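Local coordinates for protein putative cathepsin d (Ixodes ricinus, PDB 5N7Q) that probably cleaves proteins as an aspartic endopeptidase of the pepsin family, and is seen here as the mature enzyme with the inhibitor pepstatin A bound, at residues H58-S63 and S89-R94; P268-T273 and S300-L305. All blocks are in the same frame, centred on the assembly; numbering follows the deposited sequence. Where two conformers were deposited one is given.

Contact 1: H58-S63 and S89-R94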
loop_
_atom_site.group_PDB
_atom_site.type_symbol
_atom_site.label_atom_id
_atom_site.label_comp_id
_atom_site.label_asym_id
_atom_site.label_seq_id
_atom_site.Cartn_x
_atom_site.Cartn_y
_atom_site.Cartn_z
ATOM N N HIS A 58 9.283 -18.320 -1.715
ATOM C CA HIS A 58 8.572 -19.217 -2.624
ATOM C C HIS A 58 8.792 -18.795 -4.073
ATOM O O HIS A 58 8.746 -17.608 -4.408
ATOM C CB HIS A 58 7.099 -19.315 -2.277
ATOM C CG HIS A 58 6.862 -19.632 -0.841
ATOM N ND1 HIS A 58 6.309 -18.717 0.026
ATOM C CD2 HIS A 58 7.189 -20.711 -0.096
ATOM C CE1 HIS A 58 6.270 -19.235 1.240
ATOM N NE2 HIS A 58 6.793 -20.446 1.192
ATOM N N ARG A 59 9.081 -19.778 -4.919
ATOM C CA ARG A 59 9.393 -19.539 -6.334
ATOM C C ARG A 59 8.331 -20.122 -7.249
ATOM O O ARG A 59 7.706 -21.153 -6.936
ATOM C CB ARG A 59 10.792 -20.080 -6.670
ATOM C CG ARG A 59 11.922 -19.424 -5.890
ATOM C CD ARG A 59 13.284 -20.091 -6.076
ATOM N NE ARG A 59 13.229 -21.507 -5.751
ATOM C CZ ARG A 59 13.159 -22.042 -4.527
ATOM N NH1 ARG A 59 13.142 -21.297 -3.420
ATOM N NH2 ARG A 59 13.084 -23.376 -4.405
ATOM N N TYR A 60 8.113 -19.435 -8.356
ATOM C CA TYR A 60 7.180 -19.891 -9.395
ATOM C C TYR A 60 7.949 -20.750 -10.389
ATOM O O TYR A 60 8.957 -20.278 -10.941
ATOM C CB TYR A 60 6.593 -18.694 -10.099
ATOM C CG TYR A 60 5.790 -19.079 -11.335
ATOM C CD1 TYR A 60 4.631 -19.804 -11.232
ATOM C CD2 TYR A 60 6.217 -18.728 -12.603
ATOM C CE1 TYR A 60 3.901 -20.175 -12.357
ATOM C CE2 TYR A 60 5.484 -19.043 -13.725
ATOM C CZ TYR A 60 4.330 -19.777 -13.615
ATOM O OH TYR A 60 3.621 -20.114 -14.754
ATOM N N ASP A 61 7.463 -21.988 -10.607
ATOM C CA ASP A 61 8.071 -22.900 -11.584
ATOM C C ASP A 61 7.072 -23.141 -12.726
ATOM O O ASP A 61 6.182 -23.943 -12.623
ATOM C CB ASP A 61 8.471 -24.213 -10.934
ATOM C CG ASP A 61 9.264 -25.100 -11.876
ATOM O OD1 ASP A 61 9.275 -24.839 -13.096
ATOM O OD2 ASP A 61 9.877 -26.079 -11.393
ATOM N N SER A 62 7.258 -22.419 -13.819
ATOM C CA SER A 62 6.398 -22.562 -14.990
ATOM C C SER A 62 6.295 -23.993 -15.512
ATOM O O SER A 62 5.262 -24.379 -16.046
ATOM C CB SER A 62 6.914 -21.648 -16.099
ATOM O OG SER A 62 8.241 -21.978 -16.454
ATOM N N SER A 63 7.378 -24.754 -15.349
ATOM C CA SER A 63 7.448 -26.083 -15.932
ATOM C C SER A 63 6.547 -27.089 -15.250
ATOM O O SER A 63 6.316 -28.158 -15.805
ATOM C CB SER A 63 8.902 -26.597 -15.930
ATOM O OG SER A 63 9.316 -27.063 -14.650
ATOM N N SER A 89 5.726 -13.808 -17.727
ATOM C CA SER A 89 5.021 -15.061 -18.068
ATOM C C SER A 89 3.539 -14.835 -17.825
ATOM O O SER A 89 3.138 -13.762 -17.377
ATOM C CB SER A 89 5.553 -16.226 -17.218
ATOM O OG SER A 89 6.919 -16.486 -17.551
ATOM N N LYS A 90 2.717 -15.817 -18.166
ATOM C CA LYS A 90 1.268 -15.713 -17.969
ATOM C C LYS A 90 0.739 -17.009 -17.411
ATOM O O LYS A 90 1.163 -18.095 -17.827
ATOM C CB LYS A 90 0.632 -15.391 -19.330
ATOM C CG LYS A 90 -0.869 -15.131 -19.392
ATOM C CD LYS A 90 -1.261 -14.322 -20.655
ATOM C CE LYS A 90 -0.831 -14.997 -21.959
ATOM N NZ LYS A 90 -1.402 -14.334 -23.185
ATOM N N ASP A 91 -0.182 -16.939 -16.455
ATOM C CA ASP A 91 -0.746 -18.149 -15.858
ATOM C C ASP A 91 -2.034 -17.771 -15.137
ATOM O O ASP A 91 -2.387 -16.579 -15.051
ATOM C CB ASP A 91 0.269 -18.825 -14.905
ATOM C CG ASP A 91 0.134 -20.332 -14.867
ATOM O OD1 ASP A 91 -0.999 -20.824 -15.090
ATOM O OD2 ASP A 91 1.126 -21.026 -14.575
ATOM N N VAL A 92 -2.728 -18.776 -14.645
ATOM C CA VAL A 92 -3.882 -18.593 -13.769
ATOM C C VAL A 92 -3.421 -18.012 -12.432
ATOM O O VAL A 92 -2.440 -18.481 -11.880
ATOM C CB VAL A 92 -4.575 -19.953 -13.516
ATOM C CG1 VAL A 92 -5.674 -19.827 -12.458
ATOM C CG2 VAL A 92 -5.152 -20.517 -14.813
ATOM N N CYS A 93 -4.148 -17.014 -11.910
ATOM C CA CYS A 93 -3.889 -16.396 -10.595
ATOM C C CYS A 93 -5.163 -16.520 -9.766
ATOM O O CYS A 93 -6.251 -16.191 -10.251
ATOM C CB CYS A 93 -3.541 -14.916 -10.758
ATOM S SG CYS A 93 -3.282 -14.012 -9.198
ATOM N N ARG A 94 -5.034 -17.052 -8.555
ATOM C CA ARG A 94 -6.178 -17.237 -7.662
ATOM C C ARG A 94 -6.067 -16.377 -6.424
ATOM O O ARG A 94 -5.039 -16.363 -5.745
ATOM C CB ARG A 94 -6.302 -18.702 -7.226
ATOM C CG ARG A 94 -6.479 -19.638 -8.392
ATOM C CD ARG A 94 -6.651 -21.068 -7.929
ATOM N NE ARG A 94 -6.481 -21.995 -9.030
ATOM C CZ ARG A 94 -5.309 -22.294 -9.597
ATOM N NH1 ARG A 94 -4.155 -21.747 -9.176
ATOM N NH2 ARG A 94 -5.286 -23.184 -10.586
#

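Contact 2: P268-T273 and S300-L305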
loop_
_atom_site.group_PDB
_atom_site.type_symbol
_atom_site.label_atom_id
_atom_site.label_comp_id
_atom_site.label_asym_id
_atom_site.label_seq_id
_atom_site.Cartn_x
_atom_site.Cartn_y
_atom_site.Cartn_z
ATOM N N PRO A 268 0.167 16.450 19.571
ATOM C CA PRO A 268 -1.145 16.799 19.031
ATOM C C PRO A 268 -1.621 15.921 17.878
ATOM O O PRO A 268 -0.822 15.284 17.186
ATOM C CB PRO A 268 -0.922 18.234 18.538
ATOM C CG PRO A 268 0.488 18.220 18.084
ATOM C CD PRO A 268 1.230 17.324 19.036
ATOM N N ASN A 269 -2.928 15.904 17.666
ATOM C CA ASN A 269 -3.487 15.266 16.475
ATOM C C ASN A 269 -2.991 15.988 15.215
ATOM O O ASN A 269 -2.665 17.191 15.253
ATOM C CB ASN A 269 -5.024 15.245 16.524
ATOM C CG ASN A 269 -5.578 14.381 17.663
ATOM O OD1 ASN A 269 -4.860 13.658 18.329
ATOM N ND2 ASN A 269 -6.890 14.495 17.912
ATOM N N VAL A 270 -2.946 15.254 14.103
ATOM C CA VAL A 270 -2.695 15.806 12.768
ATOM C C VAL A 270 -3.895 15.465 11.893
ATOM O O VAL A 270 -4.358 14.336 11.891
ATOM C CB VAL A 270 -1.395 15.257 12.168
ATOM C CG1 VAL A 270 -1.159 15.726 10.749
ATOM C CG2 VAL A 270 -0.191 15.660 13.023
ATOM N N THR A 271 -4.405 16.453 11.162
ATOM C CA THR A 271 -5.689 16.317 10.459
ATOM C C THR A 271 -5.551 16.603 8.975
ATOM O O THR A 271 -4.978 17.631 8.586
ATOM C CB THR A 271 -6.710 17.263 11.082
ATOM O OG1 THR A 271 -6.834 16.976 12.477
ATOM C CG2 THR A 271 -8.086 17.143 10.397
ATOM N N PHE A 272 -6.117 15.716 8.140
ATOM C CA PHE A 272 -6.197 15.865 6.679
ATOM C C PHE A 272 -7.628 16.178 6.325
ATOM O O PHE A 272 -8.547 15.506 6.797
ATOM C CB PHE A 272 -5.772 14.571 5.965
ATOM C CG PHE A 272 -4.306 14.316 6.043
ATOM C CD1 PHE A 272 -3.753 13.834 7.231
ATOM C CD2 PHE A 272 -3.466 14.577 4.965
ATOM C CE1 PHE A 272 -2.384 13.640 7.330
ATOM C CE2 PHE A 272 -2.101 14.385 5.067
ATOM C CZ PHE A 272 -1.562 13.923 6.247
ATOM N N THR A 273 -7.832 17.251 5.572
ATOM C CA THR A 273 -9.170 17.646 5.148
ATOM C C THR A 273 -9.342 17.208 3.701
ATOM O O THR A 273 -8.590 17.617 2.826
ATOM C CB THR A 273 -9.405 19.151 5.307
ATOM O OG1 THR A 273 -9.306 19.493 6.702
ATOM C CG2 THR A 273 -10.825 19.511 4.795
ATOM N N SER A 300 8.323 9.015 13.750
ATOM C CA SER A 300 7.263 9.851 13.262
ATOM C C SER A 300 6.707 9.269 11.969
ATOM O O SER A 300 7.467 8.995 11.040
ATOM C CB SER A 300 7.793 11.240 12.961
ATOM O OG SER A 300 6.791 11.988 12.288
ATOM N N GLY A 301 5.407 9.141 11.901
ATOM C CA GLY A 301 4.752 8.623 10.711
ATOM C C GLY A 301 4.626 9.602 9.564
ATOM O O GLY A 301 3.902 9.318 8.618
ATOM N N PHE A 302 5.309 10.735 9.635
ATOM C CA PHE A 302 5.376 11.693 8.529
ATOM C C PHE A 302 6.793 11.796 8.050
ATOM O O PHE A 302 7.666 12.268 8.794
ATOM C CB PHE A 302 4.807 13.061 8.922
ATOM C CG PHE A 302 3.478 12.968 9.568
ATOM C CD1 PHE A 302 2.342 12.813 8.810
ATOM C CD2 PHE A 302 3.367 12.980 10.949
ATOM C CE1 PHE A 302 1.116 12.683 9.426
ATOM C CE2 PHE A 302 2.148 12.861 11.569
ATOM C CZ PHE A 302 1.008 12.696 10.793
ATOM N N MET A 303 7.059 11.346 6.825
ATOM C CA MET A 303 8.374 11.323 6.232
ATOM C C MET A 303 8.401 12.089 4.901
ATOM O O MET A 303 7.429 12.128 4.167
ATOM C CB MET A 303 8.863 9.892 6.064
ATOM C CG MET A 303 7.990 9.031 5.184
ATOM S SD MET A 303 8.718 7.420 4.808
ATOM C CE MET A 303 9.831 7.774 3.472
ATOM N N GLY A 304 9.539 12.662 4.568
ATOM C CA GLY A 304 9.668 13.439 3.339
ATOM C C GLY A 304 9.967 12.569 2.126
ATOM O O GLY A 304 10.766 11.625 2.216
ATOM N N LEU A 305 9.301 12.860 1.008
ATOM C CA LEU A 305 9.568 12.170 -0.257
ATOM C C LEU A 305 9.226 13.113 -1.410
ATOM O O LEU A 305 8.089 13.523 -1.571
ATOM C CB LEU A 305 8.785 10.849 -0.371
ATOM C CG LEU A 305 9.034 10.073 -1.670
ATOM C CD1 LEU A 305 10.499 9.719 -1.894
ATOM C CD2 LEU A 305 8.191 8.806 -1.734
#

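Contact 1: H58-S63 and S89-R94
Asp91 OD2 lies in the plane of the Tyr60 ring, at the ring edge. The ring and the Asp91 carboxylate are steeply turned, their planes 76° apart. On one face of the ring sits a backbone atom of its own segment: Ser62 N, 3.8 Å above the plane and offset toward the rim. Ser89 CB comes obliquely to the ring, 4.5 Å from Tyr60 CE2, while Ser89 OG bonds Glu107 OE2.

The main link is one hydrogen bond. Tyr60 OH donates to Asp91 OD2 at 2.7 Å and uses the anti lone pair of that oxygen. Tyr60 CG stands anti to the backbone N (chi1 171°), which sends the ring across to the strand. The other oxygen is held too: Val92 N reaches Asp91 OD1 at 2.7 Å with an N-H...O angle of 144°. Ser65 OG adds a bond to Asp91 OD2, and Thr67 OG1 one to Asp91 OD1. Both carboxylate oxygens are thus gripped twice in a buried place. This probably stabilises the negative charge and fixes the rotation of the group.

After Tyr60 the chain bends in an Asx turn. Asp61 OD1 accepts from Ser63 N at 2.9 Å and from Ser63 OG at 2.7 Å, both from the same face of the carboxylate.

The contact joins the loop after helix 52-55 to strand 82-95, the second strand of the flap hairpin of pepsin-like enzymes. Tyr68 and Ile24 of strand 17-24 touch both Tyr60 and Asp91, and Gln29 and Phe31 of strand 29-36 and Glu107 of strand 103-112 touch the Tyr60 side chain.

Contact 2: P268-T273 and S300-L305
Phe302 drives the tip of its ring into the side chain of Val270, and this is the tight part of the contact. Phe302 CZ lies 3.7 Å from Val270 CG1 and 3.8 Å from Val270 CB. The second methyl, Val270 CG2, is 3.9 Å from Phe302 CE2, so the ring end sits against both branches. Val270 and Phe302 point at each other and bridge backbones whose nearest CA atoms, of Val270 and Phe302, are 10.0 Å apart.

The Phe272 side is looser. Phe272 CE1 comes only to 4.2 Å from Phe302 CE1, which lies at the edge of the Phe272 ring, near its plane. The approach is oblique to the Phe302 ring, and the two side chains run alongside in opposite senses.

Ser300 to Phe302 form an ST turn: Phe302 N donates to Ser300 OG at 3.3 Å, with an angle of 165°. Asn244 of helix 237-247 bonds Ser300 OG and Phe302 O. Met303 and Leu305 pack on the bound peptide, so 300-305 also borders the inhibitor.

No hydrogen bond crosses between the segments. Strand 270-274 and the end of strand 295-304 are not paired; three buried apolar side chains join them inside the C-terminal lobe.

From the N terminus, contact 1 comes first. It closes a loop of 25 residues, mostly strands 69-79 and 82-95, whose hairpin forms the flap over the cleft in this family. Contact 2 opens only after contact 1 has closed. Its loop of 26 residues holds strand 277-281, helix 283-286, strand 287-292 and the start of strand 295-304. The contacts are in series and neither nest nor cross. They lie on opposite sides of the chain's centre, with centres 39 Å apart. Contact 1 ties the loop after helix 52-55 to strand 82-95 in the N-terminal lobe; contact 2 ties strand 270-274 to the end of strand 295-304 in the C-terminal lobe.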